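PDB 2UVF: exopolygalacturonase from Yersinia enterocolitica, which probably cleaves galacturonic acid units from the chain ends of pectic polygalacturonan, as a family 28 glycoside hydrolase with a beta-helix fold. Local coordinates for residues 493-498 with 522-527; 536-541 with 559-564. One frame throughout, in Å; residues are numbered along the deposited sequence.

Interaction 1: 493-498 with 522-527; sequences QVMVMT and FTLKNV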
ATOM      1  N   GLN A 493       0.321  18.108   3.554  1.00 33.93           N
ATOM      2  CA  GLN A 493       1.049  18.104   4.812  1.00 34.40           C
ATOM      3  C   GLN A 493       2.087  17.008   4.871  1.00 33.89           C
ATOM      4  O   GLN A 493       1.983  16.026   4.154  1.00 34.41           O
ATOM      5  CB  GLN A 493       0.059  17.894   5.938  1.00 34.72           C
ATOM      6  CG  GLN A 493      -1.088  18.893   5.913  1.00 37.13           C
ATOM      7  CD  GLN A 493      -2.131  18.543   6.917  1.00 37.33           C
ATOM      8  OE1 GLN A 493      -2.985  17.698   6.670  1.00 39.38           O
ATOM      9  NE2 GLN A 493      -2.060  19.168   8.065  1.00 37.19           N
ATOM     10  N   VAL A 494       3.071  17.177   5.746  1.00 33.83           N
ATOM     11  CA  VAL A 494       4.123  16.193   5.979  1.00 33.88           C
ATOM     12  C   VAL A 494       3.625  15.028   6.853  1.00 34.75           C
ATOM     13  O   VAL A 494       3.761  13.855   6.490  1.00 34.38           O
ATOM     14  CB  VAL A 494       5.375  16.861   6.631  1.00 33.61           C
ATOM     15  CG1 VAL A 494       6.414  15.842   6.978  1.00 32.69           C
ATOM     16  CG2 VAL A 494       5.957  17.968   5.733  1.00 32.78           C
ATOM     17  N   MET A 495       3.087  15.364   8.019  1.00 36.18           N
ATOM     18  CA  MET A 495       2.529  14.375   8.926  1.00 38.25           C
ATOM     19  C   MET A 495       1.261  14.921   9.569  1.00 39.02           C
ATOM     20  O   MET A 495       1.197  16.092   9.941  1.00 39.15           O
ATOM     21  CB  MET A 495       3.551  13.945   9.988  1.00 38.06           C
ATOM     22  CG  MET A 495       3.037  12.897  10.962  1.00 38.38           C
ATOM     23  SD  MET A 495       4.292  12.239  12.067  1.00 41.00           S
ATOM     24  CE  MET A 495       4.498  13.597  13.232  1.00 42.07           C
ATOM     25  N   VAL A 496       0.245  14.070   9.662  1.00 40.61           N
ATOM     26  CA  VAL A 496      -0.969  14.381  10.431  1.00 42.32           C
ATOM     27  C   VAL A 496      -1.321  13.227  11.368  1.00 43.32           C
ATOM     28  O   VAL A 496      -1.134  12.055  11.045  1.00 43.25           O
ATOM     29  CB  VAL A 496      -2.194  14.731   9.544  1.00 42.06           C
ATOM     30  CG1 VAL A 496      -3.283  15.394  10.375  1.00 41.67           C
ATOM     31  CG2 VAL A 496      -1.799  15.651   8.429  1.00 42.80           C
ATOM     32  N   MET A 497      -1.779  13.596  12.558  1.00 45.33           N
ATOM     33  CA  MET A 497      -2.270  12.682  13.570  1.00 46.80           C
ATOM     34  C   MET A 497      -3.498  13.367  14.163  1.00 48.85           C
ATOM     35  O   MET A 497      -3.370  14.200  15.061  1.00 48.97           O
ATOM     36  CB  MET A 497      -1.225  12.477  14.659  1.00 46.41           C
ATOM     37  CG  MET A 497       0.142  12.018  14.187  1.00 46.27           C
ATOM     38  SD  MET A 497       1.223  11.660  15.590  1.00 46.07           S
ATOM     39  CE  MET A 497       0.438  10.237  16.311  1.00 44.29           C
ATOM     40  N   THR A 498      -4.680  13.064  13.634  1.00 51.33           N
ATOM     41  CA  THR A 498      -5.917  13.630  14.172  1.00 53.94           C
ATOM     42  C   THR A 498      -6.700  12.589  14.949  1.00 55.94           C
ATOM     43  O   THR A 498      -6.710  11.411  14.581  1.00 55.73           O
ATOM     44  CB  THR A 498      -6.812  14.276  13.099  1.00 53.45           C
ATOM     45  OG1 THR A 498      -6.731  13.532  11.876  1.00 54.78           O
ATOM     46  CG2 THR A 498      -6.373  15.698  12.838  1.00 54.00           C
ATOM     47  N   PHE A 522       5.178   7.050  18.010  1.00 40.07           N
ATOM     48  CA  PHE A 522       5.415   7.377  16.605  1.00 38.68           C
ATOM     49  C   PHE A 522       6.787   8.006  16.499  1.00 38.00           C
ATOM     50  O   PHE A 522       7.146   8.886  17.280  1.00 37.61           O
ATOM     51  CB  PHE A 522       4.378   8.375  16.073  1.00 38.23           C
ATOM     52  CG  PHE A 522       3.133   7.737  15.499  1.00 38.88           C
ATOM     53  CD1 PHE A 522       2.413   6.778  16.214  1.00 37.24           C
ATOM     54  CD2 PHE A 522       2.663   8.121  14.236  1.00 38.16           C
ATOM     55  CE1 PHE A 522       1.266   6.203  15.677  1.00 37.28           C
ATOM     56  CE2 PHE A 522       1.501   7.545  13.697  1.00 35.13           C
ATOM     57  CZ  PHE A 522       0.811   6.595  14.417  1.00 37.03           C
ATOM     58  N   THR A 523       7.528   7.556  15.502  1.00 37.75           N
ATOM     59  CA  THR A 523       8.866   8.032  15.221  1.00 37.14           C
ATOM     60  C   THR A 523       8.968   8.569  13.791  1.00 36.96           C
ATOM     61  O   THR A 523       8.707   7.846  12.811  1.00 36.25           O
ATOM     62  CB  THR A 523       9.885   6.903  15.448  1.00 37.15           C
ATOM     63  OG1 THR A 523       9.834   6.516  16.823  1.00 36.90           O
ATOM     64  CG2 THR A 523      11.299   7.342  15.092  1.00 36.64           C
ATOM     65  N   LEU A 524       9.332   9.849  13.709  1.00 36.72           N
ATOM     66  CA  LEU A 524       9.719  10.512  12.476  1.00 36.17           C
ATOM     67  C   LEU A 524      11.216  10.875  12.539  1.00 35.46           C
ATOM     68  O   LEU A 524      11.625  11.696  13.348  1.00 34.41           O
ATOM     69  CB  LEU A 524       8.858  11.756  12.248  1.00 37.05           C
ATOM     70  CG  LEU A 524       8.679  12.242  10.803  1.00 36.78           C
ATOM     71  CD1 LEU A 524       7.480  11.577  10.163  1.00 38.42           C
ATOM     72  CD2 LEU A 524       8.492  13.747  10.811  1.00 39.65           C
ATOM     73  N   LYS A 525      12.014  10.241  11.677  1.00 34.75           N
ATOM     74  CA  LYS A 525      13.477  10.330  11.719  1.00 34.28           C
ATOM     75  C   LYS A 525      14.070  10.355  10.315  1.00 33.15           C
ATOM     76  O   LYS A 525      13.599   9.624   9.437  1.00 32.74           O
ATOM     77  CB  LYS A 525      14.052   9.125  12.466  1.00 34.74           C
ATOM     78  CG  LYS A 525      15.428   9.372  13.054  1.00 37.73           C
ATOM     79  CD  LYS A 525      15.835   8.281  14.052  1.00 41.23           C
ATOM     80  CE  LYS A 525      14.843   8.163  15.219  1.00 43.15           C
ATOM     81  NZ  LYS A 525      15.446   7.577  16.474  1.00 44.88           N
ATOM     82  N   ASN A 526      15.096  11.189  10.111  1.00 31.63           N
ATOM     83  CA  ASN A 526      15.867  11.215   8.853  1.00 30.15           C
ATOM     84  C   ASN A 526      14.957  11.414   7.637  1.00 29.07           C
ATOM     85  O   ASN A 526      14.977  10.606   6.722  1.00 28.87           O
ATOM     86  CB  ASN A 526      16.666   9.913   8.661  1.00 29.76           C
ATOM     87  CG  ASN A 526      17.582   9.576   9.835  1.00 29.00           C
ATOM     88  OD1 ASN A 526      17.892  10.418  10.666  1.00 26.87           O
ATOM     89  ND2 ASN A 526      18.026   8.328   9.887  1.00 29.13           N
ATOM     90  N   VAL A 527      14.158  12.481   7.662  1.00 28.57           N
ATOM     91  CA  VAL A 527      13.137  12.765   6.650  1.00 27.22           C
ATOM     92  C   VAL A 527      13.330  14.194   6.154  1.00 27.74           C
ATOM     93  O   VAL A 527      13.473  15.121   6.941  1.00 27.24           O
ATOM     94  CB  VAL A 527      11.684  12.573   7.204  1.00 27.26           C
ATOM     95  CG1 VAL A 527      10.627  13.265   6.312  1.00 24.19           C
ATOM     96  CG2 VAL A 527      11.359  11.088   7.415  1.00 23.99           C
TER
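In Met497 and Phe522 CG turns away from the carbonyl carbon (chi1 -55° and, less exactly, -89°), and the thioether and the ring approach from opposite directions. They do so across the interior of the right-handed parallel beta-helix of family 28 glycoside hydrolases, where 493-498 and 522-527 lie on different faces and no hydrogen bond joins them. The facing pairs are Met497 with Phe522 and Met495 with Leu524, whose CA atoms are 9.8 and 8.9 Å apart. A bend at chi3 of Met497 lays its methyl over the middle of one ring face: CE stands 3.7 Å from the Phe522 ring centroid, only 11° off the ring normal, a CH-pi contact. The sulfur is set obliquely, SD of Met497 lying 4.6 Å from the Phe522 centroid, so the Met-aromatic contact is made chiefly through the methyl. All four side chains are buried, and their contact is wholly apolar. Earlier strands supply Ala467 and Val480 against Phe522, Leu465 against Met495 and Phe482 against Leu524; later ones supply Ile539, Ile541 and Val556 against Met495, Met497 and Leu524. On the outside of the helix Lys525 NZ forms a salt bridge with Glu61 of the N-terminal fibronectin type III range. A bound galacturonic acid unit lies about 14 Å from the Phe522 side chain, so the contact is interior packing away from the sugar. Two residues earlier on 493-498 and two later on 522-527, Met495 and Leu524 pass alongside each other in opposite directions, Met495 SD touching Leu524 CD1 at 3.8 Å.

Interaction 2: 536-541 with 559-564; sequences NPSIEI and VQLNNV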
ATOM      1  N   ASN A 536      -2.571  23.850   5.053  1.00 44.22           N
ATOM      2  CA  ASN A 536      -2.706  23.388   6.423  1.00 44.58           C
ATOM      3  C   ASN A 536      -1.310  23.136   7.000  1.00 44.01           C
ATOM      4  O   ASN A 536      -0.328  23.189   6.257  1.00 43.79           O
ATOM      5  CB  ASN A 536      -3.669  22.190   6.549  1.00 45.44           C
ATOM      6  CG  ASN A 536      -5.108  22.617   6.920  1.00 46.88           C
ATOM      7  OD1 ASN A 536      -5.619  23.636   6.428  1.00 47.68           O
ATOM      8  ND2 ASN A 536      -5.759  21.832   7.794  1.00 46.42           N
ATOM      9  N   PRO A 537      -1.215  22.892   8.322  1.00 43.29           N
ATOM     10  CA  PRO A 537       0.089  22.860   8.959  1.00 42.58           C
ATOM     11  C   PRO A 537       0.963  21.738   8.420  1.00 41.96           C
ATOM     12  O   PRO A 537       0.453  20.664   8.127  1.00 42.16           O
ATOM     13  CB  PRO A 537      -0.255  22.612  10.431  1.00 42.63           C
ATOM     14  CG  PRO A 537      -1.697  23.053  10.570  1.00 42.83           C
ATOM     15  CD  PRO A 537      -2.299  22.633   9.293  1.00 43.35           C
ATOM     16  N   SER A 538       2.266  21.995   8.305  1.00 40.89           N
ATOM     17  CA  SER A 538       3.215  20.989   7.825  1.00 40.83           C
ATOM     18  C   SER A 538       3.196  19.734   8.690  1.00 40.58           C
ATOM     19  O   SER A 538       3.118  18.624   8.173  1.00 41.30           O
ATOM     20  CB  SER A 538       4.644  21.567   7.719  1.00 40.74           C
ATOM     21  OG  SER A 538       5.134  22.064   8.958  1.00 38.99           O
ATOM     22  N   ILE A 539       3.292  19.919  10.003  1.00 40.29           N
ATOM     23  CA  ILE A 539       3.127  18.848  10.969  1.00 39.87           C
ATOM     24  C   ILE A 539       1.879  19.237  11.778  1.00 40.92           C
ATOM     25  O   ILE A 539       1.779  20.359  12.287  1.00 40.94           O
ATOM     26  CB  ILE A 539       4.393  18.641  11.857  1.00 39.82           C
ATOM     27  CG1 ILE A 539       5.607  18.255  10.996  1.00 39.12           C
ATOM     28  CG2 ILE A 539       4.139  17.571  12.923  1.00 39.64           C
ATOM     29  CD1 ILE A 539       6.942  18.037  11.767  1.00 38.18           C
ATOM     30  N   GLU A 540       0.900  18.341  11.828  1.00 41.58           N
ATOM     31  CA  GLU A 540      -0.353  18.651  12.475  1.00 42.76           C
ATOM     32  C   GLU A 540      -0.847  17.512  13.321  1.00 43.56           C
ATOM     33  O   GLU A 540      -1.215  16.450  12.823  1.00 43.54           O
ATOM     34  CB  GLU A 540      -1.431  19.070  11.478  1.00 42.95           C
ATOM     35  CG  GLU A 540      -2.755  19.356  12.157  1.00 44.36           C
ATOM     36  CD  GLU A 540      -3.835  19.772  11.203  1.00 47.56           C
ATOM     37  OE1 GLU A 540      -3.769  19.368  10.024  1.00 47.38           O
ATOM     38  OE2 GLU A 540      -4.757  20.506  11.637  1.00 49.96           O
ATOM     39  N   ILE A 541      -0.848  17.768  14.621  1.00 44.89           N
ATOM     40  CA  ILE A 541      -1.283  16.826  15.632  1.00 46.17           C
ATOM     41  C   ILE A 541      -2.481  17.495  16.311  1.00 47.77           C
ATOM     42  O   ILE A 541      -2.414  18.669  16.681  1.00 47.75           O
ATOM     43  CB  ILE A 541      -0.104  16.512  16.610  1.00 45.95           C
ATOM     44  CG1 ILE A 541       1.019  15.755  15.863  1.00 45.29           C
ATOM     45  CG2 ILE A 541      -0.576  15.726  17.811  1.00 45.47           C
ATOM     46  CD1 ILE A 541       2.417  15.922  16.429  1.00 42.86           C
ATOM     47  N   VAL A 559      15.077  16.053  10.885  1.00 33.05           N
ATOM     48  CA  VAL A 559      14.137  16.252   9.771  1.00 30.50           C
ATOM     49  C   VAL A 559      14.380  17.649   9.198  1.00 31.11           C
ATOM     50  O   VAL A 559      14.574  18.586   9.953  1.00 31.10           O
ATOM     51  CB  VAL A 559      12.649  16.102  10.268  1.00 30.55           C
ATOM     52  CG1 VAL A 559      11.629  16.550   9.212  1.00 26.42           C
ATOM     53  CG2 VAL A 559      12.357  14.673  10.747  1.00 26.07           C
ATOM     54  N   GLN A 560      14.359  17.795   7.870  1.00 30.88           N
ATOM     55  CA  GLN A 560      14.548  19.105   7.230  1.00 30.29           C
ATOM     56  C   GLN A 560      13.377  19.426   6.310  1.00 30.00           C
ATOM     57  O   GLN A 560      13.042  18.648   5.420  1.00 29.63           O
ATOM     58  CB  GLN A 560      15.862  19.163   6.427  1.00 30.05           C
ATOM     59  CG  GLN A 560      17.148  19.104   7.242  1.00 29.09           C
ATOM     60  CD  GLN A 560      17.602  17.701   7.591  1.00 29.39           C
ATOM     61  OE1 GLN A 560      17.693  16.825   6.729  1.00 29.40           O
ATOM     62  NE2 GLN A 560      17.921  17.482   8.871  1.00 28.45           N
ATOM     63  N   LEU A 561      12.784  20.592   6.519  1.00 29.42           N
ATOM     64  CA  LEU A 561      11.589  20.994   5.822  1.00 29.41           C
ATOM     65  C   LEU A 561      11.817  22.321   5.102  1.00 29.70           C
ATOM     66  O   LEU A 561      11.990  23.371   5.748  1.00 30.10           O
ATOM     67  CB  LEU A 561      10.413  21.115   6.810  1.00 28.86           C
ATOM     68  CG  LEU A 561       9.988  19.869   7.576  1.00 28.58           C
ATOM     69  CD1 LEU A 561       8.835  20.131   8.488  1.00 29.46           C
ATOM     70  CD2 LEU A 561       9.601  18.839   6.604  1.00 30.68           C
ATOM     71  N   ASN A 562      11.829  22.285   3.771  1.00 29.23           N
ATOM     72  CA  ASN A 562      11.967  23.511   3.021  1.00 28.47           C
ATOM     73  C   ASN A 562      10.663  23.917   2.352  1.00 28.77           C
ATOM     74  O   ASN A 562       9.989  23.080   1.727  1.00 28.04           O
ATOM     75  CB  ASN A 562      13.079  23.373   1.981  1.00 28.93           C
ATOM     76  CG  ASN A 562      13.407  24.682   1.326  1.00 27.51           C
ATOM     77  OD1 ASN A 562      13.957  25.583   1.950  1.00 25.80           O
ATOM     78  ND2 ASN A 562      13.056  24.807   0.069  1.00 27.33           N
ATOM     79  N   ASN A 563      10.321  25.199   2.493  0.50 28.25           N
ATOM     80  CA  ASN A 563       9.149  25.784   1.860  0.50 27.69           C
ATOM     81  C   ASN A 563       7.860  25.046   2.249  0.50 28.02           C
ATOM     82  O   ASN A 563       7.132  24.516   1.401  0.50 27.62           O
ATOM     83  CB  ASN A 563       9.330  25.875   0.337  0.50 27.55           C
ATOM     84  CG  ASN A 563       8.123  26.479  -0.364  0.50 25.34           C
ATOM     85  OD1 ASN A 563       7.748  26.039  -1.443  0.50 26.22           O
ATOM     86  ND2 ASN A 563       7.507  27.477   0.254  0.50 22.22           N
ATOM     87  N   VAL A 564       7.623  25.008   3.554  1.00 28.33           N
ATOM     88  CA  VAL A 564       6.414  24.457   4.139  1.00 28.76           C
ATOM     89  C   VAL A 564       5.787  25.509   5.092  1.00 29.54           C
ATOM     90  O   VAL A 564       6.461  26.459   5.542  1.00 29.42           O
ATOM     91  CB  VAL A 564       6.675  23.105   4.892  1.00 28.74           C
ATOM     92  CG1 VAL A 564       7.398  22.092   4.010  1.00 27.40           C
ATOM     93  CG2 VAL A 564       7.439  23.323   6.223  1.00 28.42           C
TER
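Across this interior contact the backbones come nearest at Ser538 and Val564, whose CA atoms are 6.0 Å apart, and then diverge as the strands 539-541 and 559-562 run along different faces of the beta-helix. Both closest residues sit at turns: Ser538 just precedes its strand, and Val564 lies two residues past the end of its own. Here Ser538 CB packs against Val564 CG2 at 3.6 Å; in the valine, chi1 -53° turns CG1 anti to the carbonyl carbon and leaves CG2 between the backbone N and that carbon, facing Ser538. The serine hydroxyl brushes the same methyl, while its polar need is met by a hydrogen bond to Thr565 O, immediately beyond the segment. Where the gap is wider, the side chains reach toward each other: Ile539, extended at chi2 (179°), brings its terminal CD1 to 4.3 Å from Leu561 CD1. That leucine methyl also lies 4.2 Å from Ser538 OG, making a loose, mostly apolar patch without a hydrogen bond between the segments. On the preceding coil, Ile539 rests on Met495 and Leu561 on Val494 and Val529; on the other side, the backbone of Ile539 bonds to Ala568 at the start of strand 568-573.

In the fold
Both contacts are buried, interaction 1 wholly apolar and interaction 2 largely so; neither has hydrogen bonds across its segments, and they occupy successive levels of the beta-helix with centres about 9 Å apart. They join corresponding strands: 493-500 pairs in parallel with 539-542, and 518-532 with 551-562. Interaction 1 uses long thioethers against a ring and a leucine, burying 250 Å² well within the strands. Interaction 2 buries 134 Å², lies farther from the chain centre and shifts to a turn, where serine and branched aliphatic residues meet. Polar bonds run between the levels instead: Val494 N to Ser538 O, and Gln493 NE2 to Glu540 OE1.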